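Local atomic coordinates of uncharacterized protein (Pyrococcus horikoshii, PDB entry 2CYJ), a protein that is of unknown function and belongs to the DUF498/DUF598 family, whose Mth938-like members share a compact alpha/beta fold. Residues A[30-33]-A[34-38]; A[97-100]-A[101-104]. One frame throughout, in Å; residues are numbered along the deposited sequence.

Interaction 1 (A[30-33]-A[34-38]); sequences IERR and MKEIS
Arg-32 and Glu-36 join strand 30-32 to the helix that follows by a bidentate salt bridge. The guanidinium meets the carboxylate end-on: NH1 of Arg-32 donates to OE2 of Glu-36 at 3.0 Å, nearly straight at 176°, and NH2 of Arg-32 donates to OE1 of Glu-36 at 2.9 Å. Both oxygens are met on their syn sides and lie close to the guanidinium plane, while the two flat groups are turned 22° against each other. A bend at chi2 of Glu-36 (-82°) folds its carboxylate back toward the strand, where it meets the arginine coming from the opposite direction.

Van der Waals packing comes from Arg-33: CB of Lys-35 sits over the centre of one face of its guanidinium, 3.4 Å above the plane. Extended from CG to NE, the long arginine chain runs under Lys-35 and crosses it at about a right angle. Its charge is spent elsewhere, in salt bridges to Glu-52 and Asp-21 and a hydrogen bond to the carbonyl of Ser-45.

In the backbone, Met-34 is the centre of an inverse gamma turn, closed by a weak bond from Lys-35 N to Arg-33 O at 3.0 Å. The chemistry thus divides the two arginines: one ties strand to helix at the exposed surface, whereas the other is buried and probably has its charge balanced by two acidic residues.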
ATOM      1  N   ILE A  30       3.700  -6.436  -8.870  1.00  6.57           N
ATOM      2  CA  ILE A  30       4.310  -5.662  -7.795  1.00  7.91           C
ATOM      3  C   ILE A  30       5.252  -4.609  -8.367  1.00 10.89           C
ATOM      4  O   ILE A  30       6.043  -4.897  -9.270  1.00 11.72           O
ATOM      5  CB  ILE A  30       5.122  -6.566  -6.838  1.00  7.05           C
ATOM      6  CG1 ILE A  30       4.214  -7.637  -6.228  1.00 10.32           C
ATOM      7  CG2 ILE A  30       5.760  -5.720  -5.738  1.00 11.00           C
ATOM      8  CD1 ILE A  30       4.960  -8.638  -5.365  1.00 12.04           C
ATOM      9  N   GLU A  31       5.153  -3.388  -7.853  1.00  6.03           N
ATOM     10  CA  GLU A  31       6.026  -2.297  -8.277  1.00  6.89           C
ATOM     11  C   GLU A  31       6.531  -1.564  -7.046  1.00  8.09           C
ATOM     12  O   GLU A  31       5.951  -1.662  -5.961  1.00  5.95           O
ATOM     13  CB  GLU A  31       5.285  -1.270  -9.132  1.00  8.51           C
ATOM     14  CG  GLU A  31       4.896  -1.703 -10.525  1.00 15.18           C
ATOM     15  CD  GLU A  31       4.608  -0.499 -11.403  1.00 25.36           C
ATOM     16  OE1 GLU A  31       5.272   0.540 -11.206  1.00 31.89           O
ATOM     17  OE2 GLU A  31       3.738  -0.586 -12.294  1.00 34.17           O
ATOM     18  N   ARG A  32       7.607  -0.808  -7.211  1.00  6.05           N
ATOM     19  CA  ARG A  32       8.123  -0.048  -6.091  1.00  6.56           C
ATOM     20  C   ARG A  32       7.166   1.120  -5.836  1.00  5.75           C
ATOM     21  O   ARG A  32       6.520   1.631  -6.757  1.00  7.30           O
ATOM     22  CB  ARG A  32       9.529   0.485  -6.403  1.00  9.63           C
ATOM     23  CG  ARG A  32       9.584   1.516  -7.516  1.00 12.72           C
ATOM     24  CD  ARG A  32      10.979   2.134  -7.634  1.00 12.34           C
ATOM     25  NE  ARG A  32      11.285   3.003  -6.503  1.00 11.41           N
ATOM     26  CZ  ARG A  32      10.913   4.278  -6.409  1.00  7.20           C
ATOM     27  NH1 ARG A  32      10.220   4.859  -7.384  1.00 10.16           N
ATOM     28  NH2 ARG A  32      11.227   4.973  -5.327  1.00  8.87           N
ATOM     29  N   ARG A  33       7.046   1.519  -4.578  1.00  4.36           N
ATOM     30  CA  ARG A  33       6.201   2.648  -4.251  1.00  4.27           C
ATOM     31  C   ARG A  33       6.970   3.922  -4.616  1.00  4.96           C
ATOM     32  O   ARG A  33       8.145   4.067  -4.249  1.00  6.15           O
ATOM     33  CB  ARG A  33       5.874   2.667  -2.754  1.00  4.82           C
ATOM     34  CG  ARG A  33       5.018   3.852  -2.353  1.00  5.50           C
ATOM     35  CD  ARG A  33       4.951   4.076  -0.854  1.00  4.20           C
ATOM     36  NE  ARG A  33       4.421   5.418  -0.620  1.00  4.73           N
ATOM     37  CZ  ARG A  33       4.615   6.137   0.478  1.00  5.40           C
ATOM     38  NH1 ARG A  33       5.327   5.657   1.490  1.00  5.83           N
ATOM     39  NH2 ARG A  33       4.133   7.368   0.538  1.00  7.21           N
ATOM     40  N   MET A  34       6.328   4.840  -5.335  1.00  4.24           N
ATOM     41  CA  MET A  34       7.000   6.078  -5.719  1.00  4.26           C
ATOM     42  C   MET A  34       6.751   7.107  -4.621  1.00  4.38           C
ATOM     43  O   MET A  34       6.137   8.156  -4.825  1.00  5.40           O
ATOM     44  CB  MET A  34       6.444   6.606  -7.041  1.00  7.68           C
ATOM     45  CG  MET A  34       6.567   5.578  -8.146  1.00  7.77           C
ATOM     46  SD  MET A  34       6.288   6.295  -9.776  1.00 16.81           S
ATOM     47  CE  MET A  34       4.595   6.568  -9.699  1.00  4.38           C
ATOM     48  N   LYS A  35       7.262   6.794  -3.440  1.00  5.21           N
ATOM     49  CA  LYS A  35       7.055   7.653  -2.298  1.00  7.39           C
ATOM     50  C   LYS A  35       7.666   9.029  -2.468  1.00  7.92           C
ATOM     51  O   LYS A  35       7.230   9.985  -1.819  1.00  7.85           O
ATOM     52  CB  LYS A  35       7.548   6.974  -1.017  1.00 13.14           C
ATOM     53  CG  LYS A  35       9.035   6.876  -0.826  1.00 12.68           C
ATOM     54  CD  LYS A  35       9.281   6.282   0.556  1.00 15.69           C
ATOM     55  CE  LYS A  35      10.744   6.179   0.865  1.00 15.08           C
ATOM     56  NZ  LYS A  35      10.954   5.413   2.126  1.00 14.53           N
ATOM     57  N   GLU A  36       8.653   9.146  -3.354  1.00  7.18           N
ATOM     58  CA  GLU A  36       9.269  10.442  -3.594  1.00  7.68           C
ATOM     59  C   GLU A  36       8.220  11.473  -4.035  1.00  7.27           C
ATOM     60  O   GLU A  36       8.391  12.668  -3.816  1.00  9.33           O
ATOM     61  CB  GLU A  36      10.375  10.334  -4.654  1.00  7.64           C
ATOM     62  CG  GLU A  36       9.933   9.780  -6.004  1.00  7.95           C
ATOM     63  CD  GLU A  36       9.869   8.259  -6.047  1.00  7.11           C
ATOM     64  OE1 GLU A  36      10.123   7.603  -5.013  1.00  9.30           O
ATOM     65  OE2 GLU A  36       9.558   7.730  -7.136  1.00 10.15           O
ATOM     66  N   ILE A  37       7.122  11.029  -4.642  1.00  7.74           N
ATOM     67  CA  ILE A  37       6.106  11.980  -5.091  1.00  8.95           C
ATOM     68  C   ILE A  37       5.458  12.728  -3.936  1.00  9.36           C
ATOM     69  O   ILE A  37       5.243  13.940  -4.005  1.00 12.94           O
ATOM     70  CB  ILE A  37       5.000  11.292  -5.900  1.00  8.27           C
ATOM     71  CG1 ILE A  37       5.612  10.695  -7.167  1.00 10.85           C
ATOM     72  CG2 ILE A  37       3.888  12.302  -6.244  1.00 10.11           C
ATOM     73  CD1 ILE A  37       4.667   9.840  -7.995  1.00 12.41           C
ATOM     74  N   SER A  38       5.136  12.005  -2.875  1.00  8.31           N
ATOM     75  CA  SER A  38       4.527  12.642  -1.726  1.00 10.91           C
ATOM     76  C   SER A  38       5.562  13.533  -1.029  1.00 19.64           C
ATOM     77  O   SER A  38       5.215  14.588  -0.500  1.00 21.29           O
ATOM     78  CB  SER A  38       3.942  11.584  -0.780  1.00  8.03           C
ATOM     79  OG  SER A  38       2.740  11.044  -1.320  1.00  7.57           O
TER

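Interaction 2 (A[97-100]-A[101-104]); sequences ALKL and LEEL
This is an intrahelical contact in the last turns of helix 94-104, which lays a leucine-rich side against strands 88-92 and 110-115. Backbone bonds from Leu-101 N to Ala-97 O, Glu-102 N to Leu-98 O, Glu-103 N to Lys-99 O and Leu-104 N to Leu-100 O mark regular alpha-helix.

On the apolar side, Leu-98 and Leu-101 point the same way, their CD2 methyls 4.0 Å apart; Leu-98 reaches Ile-114, and Leu-101 reaches Ile-110 and Ala-112. One turn separates Leu-100 from Leu-104, whose side chains cross obliquely, with CG of Leu-100 3.7 Å from CD1 of Leu-104. Leu-100 also touches Ile-90, so an alanine here would probably open a gap between the helix and strand 88-92 and deprive the CD1 methyl of Leu-104 of this neighbour.

Along the exposed side, Lys-99 and Glu-102 lie alongside each other and form a salt bridge, NZ of Lys-99 to OE1 of Glu-102 at 2.9 Å, using the syn lone pair of that oxygen. The lysine chain bends at chi2 (60°), which carries its ammonium along the helix surface to the glutamate. A water donates to the same OE1 of Glu-102 at 2.7 Å and to Lys-99 O at 2.8 Å. Two donors thus grip one carboxylate oxygen, which is likely to restrain its rotation, while the helix remains amphipathic: the charged pair exposed with its water, Leu-98 and Leu-101 buried.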
ATOM      1  N   ALA A  97      -1.940  -5.359   8.274  1.00  4.53           N
ATOM      2  CA  ALA A  97      -2.436  -5.104   6.927  1.00  3.34           C
ATOM      3  C   ALA A  97      -2.088  -6.233   5.956  1.00  3.61           C
ATOM      4  O   ALA A  97      -2.927  -6.633   5.155  1.00  3.86           O
ATOM      5  CB  ALA A  97      -1.903  -3.765   6.404  1.00  5.08           C
ATOM      6  N   LEU A  98      -0.859  -6.742   6.017  1.00  4.42           N
ATOM      7  CA  LEU A  98      -0.468  -7.823   5.117  1.00  4.02           C
ATOM      8  C   LEU A  98      -1.145  -9.135   5.486  1.00  4.35           C
ATOM      9  O   LEU A  98      -1.414  -9.965   4.617  1.00  3.73           O
ATOM     10  CB  LEU A  98       1.059  -7.980   5.087  1.00  4.22           C
ATOM     11  CG  LEU A  98       1.752  -6.871   4.278  1.00  5.18           C
ATOM     12  CD1 LEU A  98       3.246  -6.924   4.505  1.00  6.70           C
ATOM     13  CD2 LEU A  98       1.441  -7.039   2.796  1.00  5.40           C
ATOM     14  N   LYS A  99      -1.415  -9.331   6.775  1.00  4.65           N
ATOM     15  CA  LYS A  99      -2.099 -10.546   7.181  1.00  6.02           C
ATOM     16  C   LYS A  99      -3.534 -10.468   6.638  1.00  4.79           C
ATOM     17  O   LYS A  99      -4.077 -11.469   6.158  1.00  5.11           O
ATOM     18  CB  LYS A  99      -2.087 -10.682   8.706  1.00  5.51           C
ATOM     19  CG  LYS A  99      -2.432 -12.091   9.202  1.00  8.98           C
ATOM     20  CD  LYS A  99      -1.439 -13.131   8.670  1.00  7.15           C
ATOM     21  CE  LYS A  99      -1.745 -14.531   9.181  1.00 11.33           C
ATOM     22  NZ  LYS A  99      -0.890 -15.533   8.474  1.00 11.47           N
ATOM     23  N   LEU A 100      -4.137  -9.280   6.683  1.00  3.82           N
ATOM     24  CA  LEU A 100      -5.492  -9.098   6.166  1.00  5.99           C
ATOM     25  C   LEU A 100      -5.490  -9.225   4.636  1.00  4.91           C
ATOM     26  O   LEU A 100      -6.435  -9.755   4.056  1.00  5.86           O
ATOM     27  CB  LEU A 100      -6.048  -7.729   6.571  1.00  6.56           C
ATOM     28  CG  LEU A 100      -7.476  -7.418   6.119  1.00  9.34           C
ATOM     29  CD1 LEU A 100      -8.468  -8.379   6.778  1.00 10.60           C
ATOM     30  CD2 LEU A 100      -7.808  -5.984   6.513  1.00 10.66           C
ATOM     31  N   LEU A 101      -4.436  -8.739   3.980  1.00  3.83           N
ATOM     32  CA  LEU A 101      -4.350  -8.855   2.524  1.00  5.46           C
ATOM     33  C   LEU A 101      -4.374 -10.337   2.137  1.00  7.62           C
ATOM     34  O   LEU A 101      -5.055 -10.747   1.198  1.00  6.52           O
ATOM     35  CB  LEU A 101      -3.059  -8.211   2.011  1.00  3.50           C
ATOM     36  CG  LEU A 101      -2.903  -8.201   0.486  1.00  4.71           C
ATOM     37  CD1 LEU A 101      -3.997  -7.343  -0.147  1.00  7.21           C
ATOM     38  CD2 LEU A 101      -1.520  -7.660   0.122  1.00  5.50           C
ATOM     39  N   GLU A 102      -3.609 -11.138   2.865  1.00  4.66           N
ATOM     40  CA  GLU A 102      -3.568 -12.570   2.628  1.00  6.69           C
ATOM     41  C   GLU A 102      -4.961 -13.179   2.814  1.00  7.20           C
ATOM     42  O   GLU A 102      -5.392 -14.020   2.019  1.00  7.76           O
ATOM     43  CB  GLU A 102      -2.588 -13.203   3.611  1.00  6.33           C
ATOM     44  CG  GLU A 102      -2.521 -14.711   3.576  1.00  9.00           C
ATOM     45  CD  GLU A 102      -1.580 -15.237   4.634  1.00 10.75           C
ATOM     46  OE1 GLU A 102      -1.994 -15.317   5.814  1.00 12.02           O
ATOM     47  OE2 GLU A 102      -0.417 -15.550   4.293  1.00 13.92           O
ATOM     48  N   GLU A 103      -5.658 -12.744   3.862  1.00  6.38           N
ATOM     49  CA  GLU A 103      -6.989 -13.251   4.169  1.00  6.47           C
ATOM     50  C   GLU A 103      -8.021 -12.908   3.084  1.00  7.57           C
ATOM     51  O   GLU A 103      -8.843 -13.742   2.713  1.00 10.89           O
ATOM     52  CB  GLU A 103      -7.437 -12.688   5.519  1.00  6.03           C
ATOM     53  CG  GLU A 103      -8.764 -13.214   6.019  1.00  9.63           C
ATOM     54  CD  GLU A 103      -9.244 -12.482   7.252  1.00 10.05           C
ATOM     55  OE1 GLU A 103      -8.417 -12.179   8.139  1.00 11.74           O
ATOM     56  OE2 GLU A 103     -10.454 -12.214   7.339  1.00 11.51           O
ATOM     57  N   LEU A 104      -7.958 -11.684   2.565  1.00  6.35           N
ATOM     58  CA  LEU A 104      -8.915 -11.226   1.558  1.00  6.52           C
ATOM     59  C   LEU A 104      -8.564 -11.542   0.107  1.00  7.24           C
ATOM     60  O   LEU A 104      -9.429 -11.503  -0.771  1.00  9.52           O
ATOM     61  CB  LEU A 104      -9.104  -9.713   1.691  1.00  7.42           C
ATOM     62  CG  LEU A 104      -9.520  -9.159   3.057  1.00 10.43           C
ATOM     63  CD1 LEU A 104      -9.523  -7.630   3.003  1.00  9.78           C
ATOM     64  CD2 LEU A 104     -10.898  -9.678   3.435  1.00 13.02           C
TER
HETATM   65  O   HOH W   1      -4.269 -14.225   6.720  1.00 11.20           O

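Overall arrangement
Interactions 1 and 2 lie on opposite sides of the chain's centre, with their own centres 21 Å apart and their nearest atoms about 9 Å apart, so neither touches the other. They meet indirectly through strand 110-115 of the mixed sheet: Arg-33 packs on Ile-113 and His-115, whereas leucines of 97-104 rest on Ile-110, Ala-112 and Ile-114. Interaction 1 is the passage from the outermost strand 30-32 into a helix; interaction 2 lies within a single helix. No active site is known. An acetate near Glu-103, modelled so close that the contact is doubtful, and a sulfate about 6 Å from the side chain of Leu-100 probably come from the crystallisation liquor.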